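Local atomic coordinates of ATPase associated with various cellular activities, AAA_5 (Staphylothermus marinus, PDB entry 6N0S), a protein that probably hydrolyses ATP as the McrB subunit of a restriction system, here represented by its N-terminal EVE-like domain, which resembles PUA-like RNA-binding proteins. Residues Asn17-Pro22 against Gly62-His67; Gly53-Ile58 against Ser77-Glu82. One frame throughout, in Å; residues are numbered along the deposited sequence.

Contact 1: residues Asn17-Pro22 against Gly62-His67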
loop_
_atom_site.group_PDB
_atom_site.type_symbol
_atom_site.label_atom_id
_atom_site.label_comp_id
_atom_site.label_asym_id
_atom_site.label_seq_id
_atom_site.Cartn_x
_atom_site.Cartn_y
_atom_site.Cartn_z
ATOM N N ASN A 17 -3.995 -3.024 -4.264
ATOM C CA ASN A 17 -3.158 -3.331 -5.435
ATOM C C ASN A 17 -4.107 -3.834 -6.530
ATOM O O ASN A 17 -4.465 -5.011 -6.573
ATOM C CB ASN A 17 -2.099 -4.355 -5.068
ATOM C CG ASN A 17 -1.135 -3.847 -3.997
ATOM O OD1 ASN A 17 -0.164 -3.183 -4.308
ATOM N ND2 ASN A 17 -1.417 -4.157 -2.726
ATOM N N ASN A 18 -4.584 -2.908 -7.359
ATOM C CA ASN A 18 -5.655 -3.163 -8.314
ATOM C C ASN A 18 -5.196 -3.278 -9.760
ATOM O O ASN A 18 -6.033 -3.466 -10.643
ATOM C CB ASN A 18 -6.678 -2.032 -8.244
ATOM C CG ASN A 18 -8.062 -2.527 -7.943
ATOM O OD1 ASN A 18 -8.267 -3.360 -7.054
ATOM N ND2 ASN A 18 -9.034 -2.029 -8.701
ATOM N N TRP A 19 -3.918 -3.107 -10.040
ATOM C CA TRP A 19 -3.431 -3.027 -11.406
ATOM C C TRP A 19 -2.648 -4.288 -11.727
ATOM O O TRP A 19 -2.167 -4.984 -10.829
ATOM C CB TRP A 19 -2.576 -1.762 -11.604
ATOM C CG TRP A 19 -3.354 -0.473 -11.293
ATOM C CD1 TRP A 19 -3.386 0.203 -10.091
ATOM C CD2 TRP A 19 -4.216 0.269 -12.185
ATOM N NE1 TRP A 19 -4.209 1.307 -10.191
ATOM C CE2 TRP A 19 -4.733 1.370 -11.453
ATOM C CE3 TRP A 19 -4.600 0.114 -13.522
ATOM C CZ2 TRP A 19 -5.588 2.305 -12.017
ATOM C CZ3 TRP A 19 -5.454 1.051 -14.087
ATOM C CH2 TRP A 19 -5.946 2.130 -13.333
ATOM N N ILE A 20 -2.528 -4.598 -13.025
ATOM C CA ILE A 20 -1.770 -5.789 -13.415
ATOM C C ILE A 20 -0.339 -5.604 -12.950
ATOM O O ILE A 20 0.240 -4.524 -13.102
ATOM C CB ILE A 20 -1.834 -6.018 -14.936
ATOM C CG1 ILE A 20 -3.255 -6.340 -15.383
ATOM C CG2 ILE A 20 -0.875 -7.191 -15.363
ATOM C CD1 ILE A 20 -3.494 -6.049 -16.845
ATOM N N LEU A 21 0.228 -6.643 -12.363
ATOM C CA LEU A 21 1.576 -6.597 -11.830
ATOM C C LEU A 21 2.336 -7.832 -12.278
ATOM O O LEU A 21 1.741 -8.888 -12.447
ATOM C CB LEU A 21 1.567 -6.559 -10.295
ATOM C CG LEU A 21 1.098 -5.266 -9.648
ATOM C CD1 LEU A 21 1.021 -5.480 -8.141
ATOM C CD2 LEU A 21 2.029 -4.111 -10.021
ATOM N N PRO A 22 3.653 -7.728 -12.471
ATOM C CA PRO A 22 4.445 -8.917 -12.827
ATOM C C PRO A 22 4.765 -9.806 -11.642
ATOM O O PRO A 22 5.296 -10.904 -11.832
ATOM C CB PRO A 22 5.719 -8.308 -13.406
ATOM C CG PRO A 22 5.864 -7.005 -12.651
ATOM C CD PRO A 22 4.453 -6.493 -12.542
ATOM N N GLY A 62 -6.464 -6.669 -5.988
ATOM C CA GLY A 62 -7.633 -6.663 -6.857
ATOM C C GLY A 62 -7.610 -7.817 -7.868
ATOM O O GLY A 62 -6.596 -8.468 -8.098
ATOM N N SER A 63 -8.760 -8.056 -8.508
ATOM C CA SER A 63 -8.877 -9.197 -9.421
ATOM C C SER A 63 -7.884 -9.113 -10.576
ATOM O O SER A 63 -7.350 -10.136 -11.017
ATOM C CB SER A 63 -10.300 -9.292 -9.968
ATOM O OG SER A 63 -10.833 -8.008 -10.211
ATOM N N ARG A 64 -7.615 -7.907 -11.080
ATOM C CA ARG A 64 -6.661 -7.789 -12.174
ATOM C C ARG A 64 -5.222 -7.990 -11.723
ATOM O O ARG A 64 -4.350 -8.177 -12.571
ATOM C CB ARG A 64 -6.800 -6.422 -12.847
ATOM C CG ARG A 64 -8.177 -6.193 -13.402
ATOM C CD ARG A 64 -8.177 -5.175 -14.534
ATOM N NE ARG A 64 -7.379 -3.995 -14.222
ATOM C CZ ARG A 64 -7.806 -2.973 -13.487
ATOM N NH1 ARG A 64 -9.019 -2.989 -12.953
ATOM N NH2 ARG A 64 -7.009 -1.934 -13.282
ATOM N N ALA A 65 -4.936 -7.922 -10.421
ATOM C CA ALA A 65 -3.545 -7.947 -9.987
ATOM C C ALA A 65 -2.959 -9.352 -9.977
ATOM O O ALA A 65 -1.729 -9.502 -10.000
ATOM C CB ALA A 65 -3.421 -7.321 -8.600
ATOM N N SER A 66 -3.812 -10.370 -9.945
ATOM C CA SER A 66 -3.406 -11.761 -9.866
ATOM C C SER A 66 -4.577 -12.615 -10.314
ATOM O O SER A 66 -5.727 -12.336 -9.967
ATOM C CB SER A 66 -2.990 -12.155 -8.443
ATOM O OG SER A 66 -2.902 -13.565 -8.303
ATOM N N HIS A 67 -4.268 -13.666 -11.065
ATOM C CA HIS A 67 -5.306 -14.583 -11.537
ATOM C C HIS A 67 -5.806 -15.512 -10.435
ATOM O O HIS A 67 -6.980 -15.903 -10.446
ATOM C CB HIS A 67 -4.778 -15.407 -12.708
ATOM C CG HIS A 67 -3.331 -15.757 -12.580
ATOM N ND1 HIS A 67 -2.325 -14.863 -12.878
ATOM C CD2 HIS A 67 -2.718 -16.886 -12.152
ATOM C CE1 HIS A 67 -1.153 -15.434 -12.659
ATOM N NE2 HIS A 67 -1.364 -16.662 -12.218
HETATM O O HOH W 1 -8.149 -5.320 -9.876
#

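Contact 2: residues Gly53-Ile58 against Ser77-Glu82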
loop_
_atom_site.group_PDB
_atom_site.type_symbol
_atom_site.label_atom_id
_atom_site.label_comp_id
_atom_site.label_asym_id
_atom_site.label_seq_id
_atom_site.Cartn_x
_atom_site.Cartn_y
_atom_site.Cartn_z
ATOM N N GLY A 53 1.853 6.412 16.109
ATOM C CA GLY A 53 3.214 5.921 16.228
ATOM C C GLY A 53 3.525 4.720 15.351
ATOM O O GLY A 53 4.600 4.633 14.743
ATOM N N GLU A 54 2.592 3.777 15.289
ATOM C CA GLU A 54 2.751 2.577 14.480
ATOM C C GLU A 54 1.398 2.209 13.883
ATOM O O GLU A 54 0.389 2.199 14.590
ATOM C CB GLU A 54 3.316 1.449 15.346
ATOM C CG GLU A 54 3.451 0.133 14.632
ATOM C CD GLU A 54 4.193 -0.949 15.438
ATOM O OE1 GLU A 54 5.193 -0.637 16.126
ATOM O OE2 GLU A 54 3.766 -2.125 15.366
ATOM N N LEU A 55 1.347 1.960 12.582
ATOM C CA LEU A 55 0.109 1.552 11.933
ATOM C C LEU A 55 0.209 0.105 11.470
ATOM O O LEU A 55 1.301 -0.396 11.171
ATOM C CB LEU A 55 -0.216 2.458 10.727
ATOM C CG LEU A 55 -0.186 3.969 10.872
ATOM C CD1 LEU A 55 -0.416 4.609 9.532
ATOM C CD2 LEU A 55 -1.254 4.441 11.861
ATOM N N LYS A 56 -0.935 -0.572 11.433
ATOM C CA LYS A 56 -1.026 -1.907 10.855
ATOM C C LYS A 56 -1.623 -1.826 9.444
ATOM O O LYS A 56 -2.702 -1.247 9.250
ATOM C CB LYS A 56 -1.893 -2.826 11.719
ATOM C CG LYS A 56 -1.551 -2.862 13.180
ATOM C CD LYS A 56 -0.377 -3.753 13.493
ATOM C CE LYS A 56 0.663 -3.032 14.375
ATOM N NZ LYS A 56 0.145 -2.597 15.697
ATOM N N ILE A 57 -0.936 -2.416 8.468
ATOM C CA ILE A 57 -1.328 -2.357 7.064
ATOM C C ILE A 57 -1.723 -3.746 6.609
ATOM O O ILE A 57 -0.924 -4.693 6.685
ATOM C CB ILE A 57 -0.192 -1.809 6.188
ATOM C CG1 ILE A 57 0.353 -0.502 6.752
ATOM C CG2 ILE A 57 -0.653 -1.654 4.728
ATOM C CD1 ILE A 57 -0.584 0.628 6.808
ATOM N N ILE A 58 -2.936 -3.886 6.147
ATOM C CA ILE A 58 -3.359 -5.102 5.465
ATOM C C ILE A 58 -3.267 -4.881 3.961
ATOM O O ILE A 58 -3.674 -3.836 3.445
ATOM C CB ILE A 58 -4.777 -5.494 5.886
ATOM C CG1 ILE A 58 -4.798 -5.851 7.381
ATOM C CG2 ILE A 58 -5.241 -6.643 5.056
ATOM C CD1 ILE A 58 -6.212 -6.228 7.848
ATOM N N SER A 77 1.470 -5.922 7.460
ATOM C CA SER A 77 2.769 -5.400 7.846
ATOM C C SER A 77 2.564 -4.232 8.794
ATOM O O SER A 77 1.434 -3.888 9.150
ATOM C CB SER A 77 3.582 -4.965 6.625
ATOM O OG SER A 77 2.898 -3.939 5.964
ATOM N N VAL A 78 3.663 -3.565 9.129
ATOM C CA VAL A 78 3.683 -2.510 10.133
ATOM C C VAL A 78 4.368 -1.290 9.528
ATOM O O VAL A 78 5.413 -1.409 8.879
ATOM C CB VAL A 78 4.411 -2.968 11.421
ATOM C CG1 VAL A 78 4.516 -1.846 12.414
ATOM C CG2 VAL A 78 3.667 -4.124 12.072
ATOM N N LEU A 79 3.762 -0.129 9.716
ATOM C CA LEU A 79 4.317 1.148 9.285
ATOM C C LEU A 79 4.645 1.960 10.538
ATOM O O LEU A 79 3.738 2.475 11.199
ATOM C CB LEU A 79 3.310 1.870 8.386
ATOM C CG LEU A 79 3.544 3.347 8.091
ATOM C CD1 LEU A 79 4.870 3.567 7.632
ATOM C CD2 LEU A 79 2.570 3.853 7.026
ATOM N N SER A 80 5.933 2.090 10.848
ATOM C CA SER A 80 6.389 2.631 12.125
ATOM C C SER A 80 7.166 3.918 11.915
ATOM O O SER A 80 7.850 4.089 10.907
ATOM C CB SER A 80 7.288 1.648 12.869
ATOM O OG SER A 80 8.607 1.691 12.342
ATOM N N LYS A 81 7.057 4.826 12.890
ATOM C CA LYS A 81 7.772 6.090 12.810
ATOM C C LYS A 81 9.274 5.875 12.857
ATOM O O LYS A 81 10.026 6.588 12.180
ATOM C CB LYS A 81 7.308 7.018 13.941
ATOM C CG LYS A 81 7.425 8.518 13.612
ATOM C CD LYS A 81 6.898 9.408 14.747
ATOM C CE LYS A 81 5.379 9.303 14.953
ATOM N NZ LYS A 81 4.916 10.226 16.049
ATOM N N GLU A 82 9.714 4.878 13.629
ATOM C CA GLU A 82 11.126 4.523 13.701
ATOM C C GLU A 82 11.688 4.141 12.331
ATOM O O GLU A 82 12.818 4.514 11.990
ATOM C CB GLU A 82 11.288 3.380 14.705
ATOM C CG GLU A 82 12.653 2.736 14.743
ATOM C CD GLU A 82 12.561 1.215 14.790
ATOM O OE1 GLU A 82 11.932 0.678 15.733
ATOM O OE2 GLU A 82 13.097 0.556 13.873
#

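Contact 1: residues Asn17-Pro22 against Gly62-His67
Gly-62 N donates to Asn-17 O at 2.7 Å with an angle of 172° at the hydrogen, a short and nearly linear bond whose donor stands above the carbonyl plane. The methyl group of Ala-65 packs against the same oxygen, in a turn where Ala-65 N bonds back to Gly-62 O. One residue on, water 1 bridges the backbones: it donates to Asn-18 O (2.9 Å) and accepts from Arg-64 N (2.9 Å). Asn-18 O also lies over one face of the Arg-64 guanidinium, 3.2 Å from NH2, but the poor angle rules out a direct hydrogen bond. The arginine runs alongside Trp-19 in the same direction and bends at its third torsion (chi3 -45°), which brings NH2 to 3.1 Å above the indole plane, displaced toward the rim near CE3. With the two planes 79° apart, the guanidinium is turned almost perpendicular to the ring and does not stack flat on it. Beyond this, Ala-65 CA approaches Trp-19 O at 3.4 Å in a CA-H...O contact, and Ile-20 CG1 rests 3.5 Å from Arg-64 O. Backbone polar groups, the Ala-65 methyl and one arginine make up most of the contact, with little apolar contact. The segments leave the ends of strands 12-17 and 54-61, parallel neighbours in the mixed sheet, and the Asn-17 to Gly-62 bond carries on from backbone pairing of Asn-17 with Tyr-60. Trp-19 and Leu-21 reach across to Ile-123 and Tyr-116 of helix 110-124.

Contact 2: residues Gly53-Ile58 against Ser77-Glu82
Leu-55 and Leu-79 form a hydrogen-bonded antiparallel pair whose side chains lie side by side and point the same way, CD1 of Leu-55 being 4.0 Å from CD2 of Leu-79. Ile-57 comes at the same leucine obliquely, its CG1 4.1 Å from Leu-79 CB. The sheet's other face is mixed in character. Glu-54, with CG anti to the backbone N (chi1 177°) and an extended chain, slants toward Val-78, not toward its paired Ser-80. Its OE2 lies 3.1 Å from Val-78 CG1, too tight for the exact fit to be certain. Lys-56 runs alongside Val-78, with CE 3.9 Å from CG2, and bends so that NZ makes a long salt bridge of 3.7 Å to Glu-54 OE2. Replacing Glu-54 with an alanine would probably leave the Lys-56 ammonium without this carboxylate mate and uncover one side of Val-78. Leu-55 N to Leu-79 O (2.8 Å, 170°) and Ile-57 N to Ser-77 O (2.9 Å, 180°), each with its reciprocal bond, fix the hairpin's register, all nearly straight except Ser-77 N to Ile-57 O. Backbone bonds and an apolar face thus join the strands; the long within-strand salt bridge beside Val-78 adds no charge pairing between them.

Overall arrangement
Contact 2 is buried and joins two adjacent antiparallel strands, whereas contact 1 is partly buried and links the loops that follow strands 12-17 and 54-61. Strand 54-61 is the element they have in common: its first half pairs within contact 2, and the chain leaving its end enters contact 1. Their centres are about 24 Å apart, on opposite sides of the chain's centre, and beyond adjoining in sequence they do not touch. The chemistry follows position. Regular paired bonds and apolar side chains serve the sheet, while a single cross-segment bond, a bridging water and an arginine beside an indole serve the loops.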